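PDB 3DAO: putative Phosphate from Eubacterium rectale, which is probably a phosphatase of the haloacid dehalogenase-like hydrolase superfamily, its substrate being unknown. Local coordinates for residues S138-F141 and H142-R145; C111-R115 and D116-A120; I83-G86 and G87-R91. All blocks are in the same frame, centred on the assembly; numbering follows the deposited sequence.

Contact 1: residues S138-F141 and H142-R145; sequences SPIF and HLLR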
loop_
_atom_site.group_PDB
_atom_site.type_symbol
_atom_site.label_atom_id
_atom_site.label_comp_id
_atom_site.label_asym_id
_atom_site.label_seq_id
_atom_site.Cartn_x
_atom_site.Cartn_y
_atom_site.Cartn_z
ATOM N N SER A 138 -19.973 10.152 11.921
ATOM C CA SER A 138 -18.828 10.897 12.455
ATOM C C SER A 138 -18.127 11.799 11.446
ATOM O O SER A 138 -18.219 11.578 10.241
ATOM C CB SER A 138 -17.784 9.951 13.046
ATOM O OG SER A 138 -17.115 9.226 12.029
ATOM N N PRO A 139 -17.396 12.811 11.950
ATOM C CA PRO A 139 -16.614 13.628 11.066
ATOM C C PRO A 139 -15.605 12.816 10.255
ATOM O O PRO A 139 -15.460 13.013 9.061
ATOM C CB PRO A 139 -15.933 14.618 12.012
ATOM C CG PRO A 139 -16.890 14.730 13.184
ATOM C CD PRO A 139 -17.443 13.359 13.323
ATOM N N ILE A 140 -14.938 11.864 10.875
ATOM C CA ILE A 140 -13.894 11.149 10.152
ATOM C C ILE A 140 -14.516 10.224 9.120
ATOM O O ILE A 140 -13.967 10.043 8.031
ATOM C CB ILE A 140 -12.926 10.412 11.113
ATOM C CG1 ILE A 140 -11.561 10.245 10.435
ATOM C CG2 ILE A 140 -13.580 9.170 11.623
ATOM C CD1 ILE A 140 -10.810 11.618 10.193
ATOM N N PHE A 141 -15.668 9.652 9.448
ATOM C CA PHE A 141 -16.388 8.806 8.486
ATOM C C PHE A 141 -16.686 9.638 7.240
ATOM O O PHE A 141 -16.483 9.235 6.113
ATOM C CB PHE A 141 -17.706 8.330 9.035
ATOM C CG PHE A 141 -18.465 7.461 8.076
ATOM C CD1 PHE A 141 -18.244 6.083 8.045
ATOM C CD2 PHE A 141 -19.372 8.013 7.199
ATOM C CE1 PHE A 141 -18.940 5.280 7.162
ATOM C CE2 PHE A 141 -20.054 7.216 6.325
ATOM C CZ PHE A 141 -19.834 5.863 6.295
ATOM N N HIS A 142 -17.223 10.814 7.470
ATOM C CA HIS A 142 -17.474 11.749 6.347
ATOM C C HIS A 142 -16.245 12.140 5.566
ATOM O O HIS A 142 -16.332 12.278 4.341
ATOM C CB HIS A 142 -18.274 12.977 6.802
ATOM C CG HIS A 142 -19.694 12.632 7.121
ATOM N ND1 HIS A 142 -20.642 12.452 6.142
ATOM C CD2 HIS A 142 -20.316 12.393 8.297
ATOM C CE1 HIS A 142 -21.788 12.107 6.699
ATOM N NE2 HIS A 142 -21.624 12.073 8.007
ATOM N N LEU A 143 -15.107 12.310 6.243
ATOM C CA LEU A 143 -13.875 12.677 5.567
ATOM C C LEU A 143 -13.439 11.532 4.638
ATOM O O LEU A 143 -13.065 11.730 3.470
ATOM C CB LEU A 143 -12.751 12.999 6.541
ATOM C CG LEU A 143 -11.414 13.469 5.949
ATOM C CD1 LEU A 143 -11.493 14.915 5.396
ATOM C CD2 LEU A 143 -10.326 13.316 6.996
ATOM N N LEU A 144 -13.489 10.338 5.185
ATOM C CA LEU A 144 -13.055 9.140 4.445
ATOM C C LEU A 144 -13.906 8.914 3.218
ATOM O O LEU A 144 -13.396 8.668 2.143
ATOM C CB LEU A 144 -13.145 7.889 5.337
ATOM C CG LEU A 144 -12.209 7.887 6.517
ATOM C CD1 LEU A 144 -12.413 6.599 7.387
ATOM C CD2 LEU A 144 -10.795 8.074 6.064
ATOM N N ARG A 145 -15.214 9.042 3.384
ATOM C CA ARG A 145 -16.148 8.752 2.282
ATOM C C ARG A 145 -16.228 9.876 1.272
ATOM O O ARG A 145 -16.140 9.644 0.063
ATOM C CB ARG A 145 -17.576 8.480 2.797
ATOM C CG ARG A 145 -18.542 7.981 1.695
ATOM C CD ARG A 145 -19.975 7.806 2.215
ATOM N NE ARG A 145 -20.535 9.124 2.433
ATOM C CZ ARG A 145 -21.601 9.427 3.163
ATOM N NH1 ARG A 145 -22.304 8.509 3.797
ATOM N NH2 ARG A 145 -21.942 10.698 3.269
#
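F141 and H142, neighbours on the first turn of helix 139-146, form a T-shaped (edge-to-face) pair: the edge of the phenyl ring is directed at the face of the imidazole, with the planes at 84°. S138 is the N-cap of this helix, its OG accepting from F141 N at 3.0 Å, and the helix itself is the crossover of the beta-alpha-beta unit made with strands 131-133 and 152-154. Followed outward, the F141 side chain first meets the backbone of the next residue, where CB, CG and CD2 all lie beside H142 N. CG stands opposite the backbone N (chi1 -180°), which directs the ring along the helix toward the next turn. There CE2 reaches R145, whose NH1 lies 3.6 Å from F141 CE2. NH1 meets the ring at its edge, in the ring plane, and the ring and guanidinium planes are nearly perpendicular, an edge contact and not a stack. Beyond these two segments the phenyl ring also touches M152 of the neighbouring strand. A second, apolar meeting lies between I140 and L143, where the methyls I140 CD1 and L143 CD2 come within 3.7 Å. L144 CG lies 3.2 Å from I140 O, the same oxygen that accepts from L144 N at 2.9 Å, while the leucine side chain also touches F124 and F150. At the start of the helix S138 O accepts an almost straight bond from H142 N (172°), and the imidazole turns its edge to that same oxygen, with H142 CD2 3.0 Å from S138 O.

Contact 2: residues C111-R115 and D116-A120; sequences CRMVR and DELPA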
loop_
_atom_site.group_PDB
_atom_site.type_symbol
_atom_site.label_atom_id
_atom_site.label_comp_id
_atom_site.label_asym_id
_atom_site.label_seq_id
_atom_site.Cartn_x
_atom_site.Cartn_y
_atom_site.Cartn_z
ATOM N N CYS A 111 -11.190 -5.613 17.619
ATOM C CA CYS A 111 -12.472 -4.891 17.723
ATOM C C CYS A 111 -12.938 -4.883 19.179
ATOM O O CYS A 111 -13.298 -3.857 19.751
ATOM C CB CYS A 111 -13.569 -5.574 16.912
ATOM S SG CYS A 111 -13.551 -5.377 15.095
ATOM N N ARG A 112 -12.982 -6.077 19.773
ATOM C CA ARG A 112 -13.479 -6.203 21.171
ATOM C C ARG A 112 -12.664 -5.426 22.141
ATOM O O ARG A 112 -13.208 -4.748 23.037
ATOM C CB ARG A 112 -13.557 -7.671 21.601
ATOM C CG ARG A 112 -14.561 -8.394 20.789
ATOM C CD ARG A 112 -14.634 -9.868 21.123
ATOM N NE ARG A 112 -15.617 -10.514 20.265
ATOM C CZ ARG A 112 -15.296 -11.440 19.369
ATOM N NH1 ARG A 112 -14.074 -11.938 19.320
ATOM N NH2 ARG A 112 -16.224 -11.942 18.612
HETATM N N MSE A 113 -11.356 -5.433 21.917
HETATM C CA MSE A 113 -10.447 -4.715 22.802
HETATM C C MSE A 113 -10.613 -3.202 22.679
HETATM O O MSE A 113 -10.631 -2.485 23.688
HETATM C CB MSE A 113 -8.993 -5.112 22.593
HETATM C CG MSE A 113 -8.035 -4.252 23.398
HETATM SE SE MSE A 113 -6.187 -4.847 23.286
HETATM C CE MSE A 113 -6.288 -6.557 24.244
ATOM N N VAL A 114 -10.748 -2.708 21.447
ATOM C CA VAL A 114 -10.878 -1.259 21.276
ATOM C C VAL A 114 -12.203 -0.803 21.891
ATOM O O VAL A 114 -12.269 0.166 22.633
ATOM C CB VAL A 114 -10.727 -0.835 19.816
ATOM C CG1 VAL A 114 -10.969 0.712 19.672
ATOM C CG2 VAL A 114 -9.325 -1.231 19.307
ATOM N N ARG A 115 -13.224 -1.603 21.654
ATOM C CA ARG A 115 -14.570 -1.303 22.130
ATOM C C ARG A 115 -14.617 -1.233 23.644
ATOM O O ARG A 115 -15.142 -0.286 24.230
ATOM C CB ARG A 115 -15.524 -2.384 21.627
ATOM C CG ARG A 115 -16.964 -2.198 22.004
ATOM C CD ARG A 115 -17.743 -3.495 21.720
ATOM N NE ARG A 115 -17.189 -4.555 22.567
ATOM C CZ ARG A 115 -17.320 -5.864 22.385
ATOM N NH1 ARG A 115 -17.977 -6.323 21.366
ATOM N NH2 ARG A 115 -16.720 -6.720 23.216
ATOM N N ASP A 116 -13.999 -2.222 24.276
ATOM C CA ASP A 116 -14.080 -2.362 25.722
ATOM C C ASP A 116 -13.042 -1.618 26.522
ATOM O O ASP A 116 -13.325 -1.182 27.650
ATOM C CB ASP A 116 -13.996 -3.851 26.104
ATOM C CG ASP A 116 -15.184 -4.660 25.582
ATOM O OD1 ASP A 116 -16.262 -4.058 25.319
ATOM O OD2 ASP A 116 -15.047 -5.899 25.457
ATOM N N GLU A 117 -11.839 -1.518 25.971
ATOM C CA GLU A 117 -10.703 -0.901 26.661
ATOM C C GLU A 117 -10.179 0.413 26.117
ATOM O O GLU A 117 -9.412 1.094 26.791
ATOM C CB GLU A 117 -9.546 -1.901 26.770
ATOM C CG GLU A 117 -9.985 -3.231 27.346
ATOM C CD GLU A 117 -8.804 -4.086 27.746
ATOM O OE1 GLU A 117 -8.011 -3.622 28.582
ATOM O OE2 GLU A 117 -8.704 -5.198 27.219
ATOM N N LEU A 118 -10.568 0.756 24.884
ATOM C CA LEU A 118 -10.216 2.057 24.263
ATOM C C LEU A 118 -11.491 2.731 23.744
ATOM O O LEU A 118 -11.583 3.121 22.588
ATOM C CB LEU A 118 -9.206 1.887 23.129
ATOM C CG LEU A 118 -7.787 1.435 23.461
ATOM C CD1 LEU A 118 -7.723 -0.039 23.870
ATOM C CD2 LEU A 118 -6.898 1.665 22.219
ATOM N N PRO A 119 -12.456 2.928 24.642
ATOM C CA PRO A 119 -13.781 3.382 24.212
ATOM C C PRO A 119 -13.804 4.807 23.648
ATOM O O PRO A 119 -14.772 5.174 22.996
ATOM C CB PRO A 119 -14.613 3.249 25.486
ATOM C CG PRO A 119 -13.607 3.470 26.594
ATOM C CD PRO A 119 -12.362 2.796 26.109
ATOM N N ALA A 120 -12.744 5.578 23.834
ATOM C CA ALA A 120 -12.728 6.945 23.280
ATOM C C ALA A 120 -12.376 6.916 21.802
ATOM O O ALA A 120 -12.490 7.920 21.128
ATOM C CB ALA A 120 -11.739 7.827 23.973
#
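R112 meets D116 one turn further along helix 104-117: R112 O accepts from D116 N at 2.9 Å, and the aspartate CB and CG lie close to the same carbonyl oxygen. The charged ends of these two residues stay apart, with 7.0 Å between R112 NE and D116 OD2. At M113, a selenomethionine, the carbonyl oxygen accepts from E117 N at 2.8 Å and, weakly, from L118 N. Its side chain crosses that of E117 at an angle, CG and the terminal CE both approaching E117 OE2, and its CG also comes within 4.3 Å of L118 CD1. V114 comes next, one turn before the helix ends after E117; L118 is the first residue with non-helical backbone angles. L118 N still donates to V114 O at 2.9 Å, although it sits above the carbonyl plane, and V114 CG1 packs against L118 CB. This end of the helix rests on strands 122-126 and 168-172 of the six-stranded sheet, which with its helices is probably the cap domain of a haloacid dehalogenase-like hydrolase; V114 touches Y123, F169 and V171, while M113 reaches across to F185, A188 and W189 of helix 185-189. R115 closes the segment with a salt bridge to its neighbour D116, the two side chains running alongside each other. The guanidinium grips the carboxylate side-on, and a bend at chi3 (63°) folds the arginine chain back to bring both nitrogens to the aspartate. Neither bond lies in the carboxylate plane. R115 NE meets D116 OD1 from well above it, slightly tilted from the guanidinium plane, whereas R115 NH2 reaches the syn side of D116 OD2, less far out of the carboxylate plane and within that of the guanidinium, at 2.9 Å and nearly straight (174°).

Contact 3: residues I83-G86 and G87-R91; sequences ITDG and GTVVR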
loop_
_atom_site.group_PDB
_atom_site.type_symbol
_atom_site.label_atom_id
_atom_site.label_comp_id
_atom_site.label_asym_id
_atom_site.label_seq_id
_atom_site.Cartn_x
_atom_site.Cartn_y
_atom_site.Cartn_z
ATOM N N ILE A 83 0.015 -4.398 -6.789
ATOM C CA ILE A 83 0.179 -4.663 -5.364
ATOM C C ILE A 83 -0.504 -3.470 -4.689
ATOM O O ILE A 83 -0.164 -2.306 -4.933
ATOM C CB ILE A 83 1.640 -4.867 -4.938
ATOM C CG1 ILE A 83 2.205 -6.157 -5.547
ATOM C CG2 ILE A 83 1.731 -4.914 -3.373
ATOM C CD1 ILE A 83 3.714 -6.296 -5.438
ATOM N N THR A 84 -1.504 -3.769 -3.859
ATOM C CA THR A 84 -2.345 -2.733 -3.294
ATOM C C THR A 84 -2.356 -2.770 -1.784
ATOM O O THR A 84 -1.922 -3.734 -1.156
ATOM C CB THR A 84 -3.834 -2.901 -3.767
ATOM O OG1 THR A 84 -4.514 -3.922 -3.009
ATOM C CG2 THR A 84 -3.929 -3.233 -5.280
ATOM N N ASP A 85 -2.839 -1.678 -1.222
ATOM C CA ASP A 85 -3.102 -1.627 0.234
ATOM C C ASP A 85 -1.888 -1.987 1.049
ATOM O O ASP A 85 -1.985 -2.681 2.094
ATOM C CB ASP A 85 -4.288 -2.522 0.613
ATOM C CG ASP A 85 -5.603 -2.030 0.051
ATOM O OD1 ASP A 85 -5.928 -2.391 -1.090
ATOM O OD2 ASP A 85 -6.317 -1.278 0.761
ATOM N N GLY A 86 -0.751 -1.560 0.529
ATOM C CA GLY A 86 0.540 -1.706 1.181
ATOM C C GLY A 86 1.099 -3.108 1.175
ATOM O O GLY A 86 1.969 -3.447 1.979
ATOM N N GLY A 87 0.618 -3.930 0.266
ATOM C CA GLY A 87 1.126 -5.300 0.184
ATOM C C GLY A 87 0.205 -6.409 0.652
ATOM O O GLY A 87 0.621 -7.554 0.730
ATOM N N THR A 88 -1.059 -6.089 0.920
ATOM C CA THR A 88 -2.018 -7.073 1.413
ATOM C C THR A 88 -2.796 -7.768 0.293
ATOM O O THR A 88 -3.443 -8.803 0.505
ATOM C CB THR A 88 -3.026 -6.460 2.403
ATOM O OG1 THR A 88 -3.680 -5.331 1.808
ATOM C CG2 THR A 88 -2.340 -6.064 3.722
ATOM N N VAL A 89 -2.681 -7.194 -0.913
ATOM C CA VAL A 89 -3.312 -7.774 -2.115
ATOM C C VAL A 89 -2.383 -7.647 -3.318
ATOM O O VAL A 89 -1.764 -6.587 -3.524
ATOM C CB VAL A 89 -4.628 -7.072 -2.474
ATOM C CG1 VAL A 89 -5.400 -7.853 -3.562
ATOM C CG2 VAL A 89 -5.505 -6.847 -1.240
ATOM N N VAL A 90 -2.285 -8.764 -4.038
ATOM C CA VAL A 90 -1.528 -8.908 -5.280
ATOM C C VAL A 90 -2.512 -9.430 -6.344
ATOM O O VAL A 90 -3.152 -10.468 -6.176
ATOM C CB VAL A 90 -0.383 -9.911 -5.151
ATOM C CG1 VAL A 90 0.434 -10.007 -6.464
ATOM C CG2 VAL A 90 0.519 -9.617 -3.943
ATOM N N ARG A 91 -2.623 -8.700 -7.442
ATOM C CA ARG A 91 -3.605 -9.031 -8.465
ATOM C C ARG A 91 -3.238 -8.589 -9.871
ATOM O O ARG A 91 -2.409 -7.676 -10.103
ATOM C CB ARG A 91 -4.974 -8.438 -8.077
ATOM C CG ARG A 91 -5.095 -6.908 -7.955
ATOM C CD ARG A 91 -6.591 -6.618 -7.799
ATOM N NE ARG A 91 -7.260 -7.121 -9.005
ATOM C CZ ARG A 91 -8.565 -7.255 -9.169
ATOM N NH1 ARG A 91 -9.435 -6.985 -8.175
ATOM N NH2 ARG A 91 -8.995 -7.700 -10.331
#
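I83 and V90 run alongside each other on one face of a beta hairpin, with I83 CG1 4.2 Å from V90 CG2. On the other face T84 and V89 cross at an angle, and the threonine hydroxyl OG1 comes to 3.2 Å from V89 CB. With chi1 at 80°, T84 OG1 sits between its own backbone N and carbonyl carbon, from where it donates to the anti lone pair of D85 OD1 at 2.8 Å. T84 and V89 are a hydrogen-bonded antiparallel pair, T84 N donating to V89 O. Opposite T84 the second strand has two residues, T88 and V89, a classic beta bulge, and T84 O accepts from two donors: G87 N from above the carbonyl plane and T88 N nearly along the C=O axis. T88 OG1 donates to D85 O at 3.2 Å from above the carbonyl plane, not on a lone pair, and lies beside D85 CB. A valine in place of T88 would probably leave D85 O without this hydroxyl donor and the turn less firmly tied. The positive phi of G87 suits a residue without a side chain, since a CB there would strike G86 O, and I83 CG2 rests on G87 CA. Around the hairpin, I83 and V90 pack on A215 of helix 212-222, T84 touches F66 and E69 of helix 66-72, and strand 57-61 flanks I83 in the eight-stranded sheet.

All three contacts are local, and they follow one another along the chain in the order 3, 2, 1. Contact 3 is a hairpin in the eight-stranded sheet whose strand 23-26 leads into the DxDx(T/V) pattern D27, D29 and T31, probably the catalytic motif, as in other haloacid dehalogenase-like hydrolases. Contacts 1 and 2 lie on helices packed against the six-stranded sheet, probably the cap domain, with centres 20 Å apart and nearest atoms about 10 Å apart. Contact 3 is separated from contact 1 by about 12 Å and from contact 2 by about 16 Å between nearest atoms. Pentaethylene glycol, probably from crystallisation, is bound about 4 Å from the L144 side chain and, as the same molecule or another, about 4 Å from that of D85.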